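Long-range contact in regulatory protein MarR (Planctomyces limnophilus, PDB 3U2R), which probably binds DNA as a transcription factor of the MarR family, through a winged helix-turn-helix domain: residues L82-R94 / V104-L116. Sequence-based numbering, arbitrary orientation.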
loop_
_atom_site.group_PDB
_atom_site.type_symbol
_atom_site.label_atom_id
_atom_site.label_comp_id
_atom_site.label_asym_id
_atom_site.label_seq_id
_atom_site.Cartn_x
_atom_site.Cartn_y
_atom_site.Cartn_z
ATOM N N LEU A 82 -32.974 13.336 13.700
ATOM C CA LEU A 82 -31.537 13.601 13.655
ATOM C C LEU A 82 -31.252 15.032 14.200
ATOM O O LEU A 82 -30.448 15.186 15.103
ATOM C CB LEU A 82 -31.131 13.439 12.191
ATOM C CG LEU A 82 -29.759 13.756 11.721
ATOM C CD1 LEU A 82 -29.488 13.024 10.407
ATOM C CD2 LEU A 82 -29.569 15.244 11.454
ATOM N N ILE A 83 -31.967 16.040 13.688
ATOM C CA ILE A 83 -31.787 17.429 14.078
ATOM C C ILE A 83 -32.319 17.634 15.503
ATOM O O ILE A 83 -31.722 18.422 16.223
ATOM C CB ILE A 83 -32.446 18.400 13.029
ATOM C CG1 ILE A 83 -31.570 18.470 11.769
ATOM C CG2 ILE A 83 -32.636 19.866 13.562
ATOM C CD1 ILE A 83 -32.242 19.102 10.612
ATOM N N ASP A 84 -33.429 16.952 15.900
ATOM C CA ASP A 84 -33.995 16.998 17.253
ATOM C C ASP A 84 -32.907 16.687 18.270
ATOM O O ASP A 84 -32.821 17.357 19.281
ATOM C CB ASP A 84 -35.138 15.942 17.457
ATOM C CG ASP A 84 -36.506 16.161 16.832
ATOM O OD1 ASP A 84 -36.740 17.264 16.263
ATOM O OD2 ASP A 84 -37.378 15.232 16.951
ATOM N N ARG A 85 -32.115 15.624 18.021
ATOM C CA ARG A 85 -31.014 15.240 18.909
ATOM C C ARG A 85 -29.996 16.354 18.988
ATOM O O ARG A 85 -29.560 16.705 20.086
ATOM C CB ARG A 85 -30.331 13.943 18.429
ATOM C CG ARG A 85 -31.183 12.696 18.676
ATOM C CD ARG A 85 -30.465 11.432 18.231
ATOM N NE ARG A 85 -30.680 11.138 16.812
ATOM C CZ ARG A 85 -29.987 10.248 16.102
ATOM N NH1 ARG A 85 -29.003 9.548 16.669
ATOM N NH2 ARG A 85 -30.260 10.061 14.815
ATOM N N LEU A 86 -29.632 16.935 17.827
ATOM C CA LEU A 86 -28.691 18.072 17.793
ATOM C C LEU A 86 -29.251 19.303 18.523
ATOM O O LEU A 86 -28.501 19.975 19.219
ATOM C CB LEU A 86 -28.311 18.468 16.361
ATOM C CG LEU A 86 -27.627 17.393 15.543
ATOM C CD1 LEU A 86 -27.312 17.948 14.178
ATOM C CD2 LEU A 86 -26.377 16.866 16.302
ATOM N N ASP A 87 -30.524 19.591 18.372
ATOM C CA ASP A 87 -31.234 20.691 19.130
ATOM C C ASP A 87 -31.246 20.406 20.614
ATOM O O ASP A 87 -30.940 21.305 21.404
ATOM C CB ASP A 87 -32.674 20.818 18.665
ATOM C CG ASP A 87 -33.290 22.192 18.903
ATOM O OD1 ASP A 87 -33.017 22.788 19.938
ATOM O OD2 ASP A 87 -34.064 22.654 18.051
ATOM N N ASP A 88 -31.504 19.145 21.028
ATOM C CA ASP A 88 -31.540 18.871 22.466
ATOM C C ASP A 88 -30.187 19.063 23.090
ATOM O O ASP A 88 -30.109 19.449 24.237
ATOM C CB ASP A 88 -32.046 17.446 22.750
ATOM C CG ASP A 88 -33.495 17.241 22.363
ATOM O OD1 ASP A 88 -34.271 18.246 22.368
ATOM O OD2 ASP A 88 -33.860 16.091 22.041
ATOM N N ARG A 89 -29.115 18.777 22.329
ATOM C CA ARG A 89 -27.751 18.960 22.792
ATOM C C ARG A 89 -27.283 20.450 22.726
ATOM O O ARG A 89 -26.137 20.733 23.083
ATOM C CB ARG A 89 -26.787 18.120 21.952
ATOM C CG ARG A 89 -27.095 16.612 21.859
ATOM C CD ARG A 89 -26.168 15.725 22.651
ATOM N NE ARG A 89 -24.737 15.869 22.339
ATOM C CZ ARG A 89 -24.026 15.136 21.483
ATOM N NH1 ARG A 89 -24.614 14.189 20.747
ATOM N NH2 ARG A 89 -22.721 15.344 21.349
ATOM N N GLY A 90 -28.129 21.379 22.279
ATOM C CA GLY A 90 -27.752 22.794 22.173
ATOM C C GLY A 90 -26.755 23.008 21.039
ATOM O O GLY A 90 -26.011 23.967 21.037
ATOM N N LEU A 91 -26.658 22.078 20.080
ATOM C CA LEU A 91 -25.647 22.199 19.017
ATOM C C LEU A 91 -26.163 22.984 17.803
ATOM O O LEU A 91 -25.351 23.447 16.988
ATOM C CB LEU A 91 -25.168 20.805 18.572
ATOM C CG LEU A 91 -24.473 19.989 19.640
ATOM C CD1 LEU A 91 -24.218 18.624 19.106
ATOM C CD2 LEU A 91 -23.137 20.622 20.105
ATOM N N VAL A 92 -27.490 23.059 17.647
ATOM C CA VAL A 92 -28.162 23.793 16.578
ATOM C C VAL A 92 -29.330 24.574 17.158
ATOM O O VAL A 92 -29.764 24.254 18.244
ATOM C CB VAL A 92 -28.635 22.907 15.451
ATOM C CG1 VAL A 92 -27.485 22.130 14.852
ATOM C CG2 VAL A 92 -29.776 21.991 15.904
ATOM N N LEU A 93 -29.763 25.629 16.481
ATOM C CA LEU A 93 -30.895 26.458 16.911
ATOM C C LEU A 93 -31.964 26.476 15.810
ATOM O O LEU A 93 -31.683 26.844 14.682
ATOM C CB LEU A 93 -30.435 27.865 17.237
ATOM C CG LEU A 93 -31.517 28.774 17.821
ATOM C CD1 LEU A 93 -31.956 28.309 19.169
ATOM C CD2 LEU A 93 -31.079 30.142 17.879
ATOM N N ARG A 94 -33.183 26.110 16.149
ATOM C CA ARG A 94 -34.286 26.127 15.190
ATOM C C ARG A 94 -35.036 27.430 15.210
ATOM O O ARG A 94 -35.278 28.012 16.272
ATOM C CB ARG A 94 -35.266 24.995 15.474
ATOM C CG ARG A 94 -34.784 23.669 14.966
ATOM C CD ARG A 94 -35.744 22.566 15.400
ATOM N NE ARG A 94 -35.549 21.313 14.676
ATOM C CZ ARG A 94 -35.788 20.094 15.155
ATOM N NH1 ARG A 94 -35.594 19.027 14.393
ATOM N NH2 ARG A 94 -36.202 19.931 16.409
ATOM N N VAL A 104 -38.857 25.286 9.060
ATOM C CA VAL A 104 -37.980 25.388 10.206
ATOM C C VAL A 104 -36.551 25.566 9.673
ATOM O O VAL A 104 -36.048 24.682 8.989
ATOM C CB VAL A 104 -38.127 24.162 11.154
ATOM C CG1 VAL A 104 -37.103 24.238 12.313
ATOM C CG2 VAL A 104 -39.547 24.065 11.683
ATOM N N GLU A 105 -35.950 26.736 9.911
ATOM C CA GLU A 105 -34.566 27.008 9.554
ATOM C C GLU A 105 -33.714 26.591 10.737
ATOM O O GLU A 105 -34.129 26.765 11.879
ATOM C CB GLU A 105 -34.330 28.483 9.203
ATOM C CG GLU A 105 -35.011 28.870 7.907
ATOM C CD GLU A 105 -34.539 30.203 7.370
ATOM O OE1 GLU A 105 -34.641 31.203 8.116
ATOM O OE2 GLU A 105 -34.037 30.244 6.219
ATOM N N VAL A 106 -32.580 25.966 10.465
ATOM C CA VAL A 106 -31.670 25.457 11.493
ATOM C C VAL A 106 -30.318 26.097 11.250
ATOM O O VAL A 106 -29.847 26.026 10.122
ATOM C CB VAL A 106 -31.586 23.902 11.353
ATOM C CG1 VAL A 106 -30.784 23.281 12.500
ATOM C CG2 VAL A 106 -32.979 23.289 11.273
ATOM N N ALA A 107 -29.682 26.644 12.298
ATOM C CA ALA A 107 -28.353 27.220 12.238
ATOM C C ALA A 107 -27.468 26.570 13.321
ATOM O O ALA A 107 -27.943 26.095 14.377
ATOM C CB ALA A 107 -28.455 28.743 12.460
ATOM N N LEU A 108 -26.175 26.622 13.101
ATOM C CA LEU A 108 -25.235 26.159 14.127
ATOM C C LEU A 108 -25.212 27.151 15.277
ATOM O O LEU A 108 -25.477 28.318 15.046
ATOM C CB LEU A 108 -23.791 26.096 13.591
ATOM C CG LEU A 108 -23.173 24.863 13.065
ATOM C CD1 LEU A 108 -21.678 25.049 13.022
ATOM C CD2 LEU A 108 -23.532 23.621 13.860
ATOM N N THR A 109 -24.917 26.688 16.486
ATOM C CA THR A 109 -24.695 27.517 17.705
ATOM C C THR A 109 -23.215 27.589 17.956
ATOM O O THR A 109 -22.452 26.868 17.305
ATOM C CB THR A 109 -25.360 26.882 18.908
ATOM O OG1 THR A 109 -24.790 25.587 19.076
ATOM C CG2 THR A 109 -26.844 26.777 18.749
ATOM N N ASP A 110 -22.795 28.340 18.964
ATOM C CA ASP A 110 -21.375 28.353 19.335
ATOM C C ASP A 110 -20.892 26.977 19.756
ATOM O O ASP A 110 -19.753 26.614 19.470
ATOM C CB ASP A 110 -21.105 29.317 20.480
ATOM C CG ASP A 110 -21.164 30.791 20.088
ATOM O OD1 ASP A 110 -21.394 31.086 18.897
ATOM O OD2 ASP A 110 -20.871 31.633 20.940
ATOM N N ALA A 111 -21.745 26.220 20.456
ATOM C CA ALA A 111 -21.346 24.900 20.917
ATOM C C ALA A 111 -21.282 23.898 19.790
ATOM O O ALA A 111 -20.459 22.999 19.880
ATOM C CB ALA A 111 -22.289 24.414 21.999
ATOM N N GLY A 112 -22.036 24.088 18.698
ATOM C CA GLY A 112 -21.889 23.234 17.514
ATOM C C GLY A 112 -20.609 23.554 16.766
ATOM O O GLY A 112 -19.970 22.660 16.197
ATOM N N LEU A 113 -20.215 24.855 16.746
ATOM C CA LEU A 113 -18.942 25.260 16.143
ATOM C C LEU A 113 -17.781 24.643 16.962
ATOM O O LEU A 113 -16.827 24.086 16.400
ATOM C CB LEU A 113 -18.777 26.793 16.089
ATOM C CG LEU A 113 -19.641 27.508 15.049
ATOM C CD1 LEU A 113 -19.633 29.001 15.288
ATOM C CD2 LEU A 113 -19.106 27.251 13.615
ATOM N N LYS A 114 -17.866 24.757 18.280
ATOM C CA LYS A 114 -16.836 24.195 19.146
ATOM C C LYS A 114 -16.736 22.696 18.916
ATOM O O LYS A 114 -15.625 22.161 18.858
ATOM C CB LYS A 114 -17.146 24.492 20.612
ATOM C CG LYS A 114 -16.268 23.781 21.665
ATOM C CD LYS A 114 -15.150 24.636 22.164
ATOM C CE LYS A 114 -14.330 23.906 23.206
ATOM N NZ LYS A 114 -13.126 23.289 22.599
ATOM N N LEU A 115 -17.867 22.012 18.815
ATOM C CA LEU A 115 -17.807 20.568 18.631
ATOM C C LEU A 115 -17.098 20.221 17.332
ATOM O O LEU A 115 -16.248 19.332 17.304
ATOM C CB LEU A 115 -19.205 19.923 18.685
ATOM C CG LEU A 115 -19.249 18.443 18.415
ATOM C CD1 LEU A 115 -18.393 17.629 19.480
ATOM C CD2 LEU A 115 -20.654 17.993 18.407
ATOM N N LEU A 116 -17.397 20.938 16.270
ATOM C CA LEU A 116 -16.711 20.714 14.986
ATOM C C LEU A 116 -15.197 21.040 15.105
ATOM O O LEU A 116 -14.420 20.289 14.588
ATOM C CB LEU A 116 -17.351 21.557 13.876
ATOM C CG LEU A 116 -18.706 21.151 13.398
ATOM C CD1 LEU A 116 -19.170 22.089 12.326
ATOM C CD2 LEU A 116 -18.702 19.781 12.850
#
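Strand 92-94 runs antiparallel to strand 104-108 at 155°, L93 and A107 forming the hydrogen-bonded pair between the non-hydrogen-bonded pairs V92-L108 and R94-V106. This is the base of the beta wing of a MarR-type winged helix-turn-helix domain, joined here to helix 78-88, which as in relatives is probably the DNA-recognition helix, and to the start of the long helix 110-148. L93 N reaches A107 O at 2.8 Å, and A107 N returns the bond to L93 O. V106 carries the join to the helix: both its methyls face I83 CG2, CG1 also touching V92 CB at 3.7 Å and CG2 lying against R94 CG, with I68 of helix 65-71 beside them. R94 and V106 run side by side on one face of the sheet, and V104 CG1 packs against R94 CG at 3.6 Å. Extended from CG to NE, the R94 chain carries its guanidinium back to helix 78-88, where NH1 and NH2 both grip D84 OD1 in the guanidinium plane; D87 adds a longer salt bridge. A leucine in place of R94 would probably leave D84 and D87 without this positive partner and remove one tie between wing and helix. At the other end, G90 ends helix 78-88 in a Schellman motif, and L91 turns its methyls to the next helix, CD1 touching L115 CD2 at 3.7 Å. G112 CA lies 3.5 Å from L91 O in a CA-H...O contact, and a CB on G112 would clash with that oxygen. T109 is the N-cap of helix 110-148: its OG1 sits between the backbone N and the carbonyl carbon (chi1 59°), from where it accepts from G112 N. The same OG1 donates to G90 O at 2.8 Å, tilted 21° from the carbonyl plane.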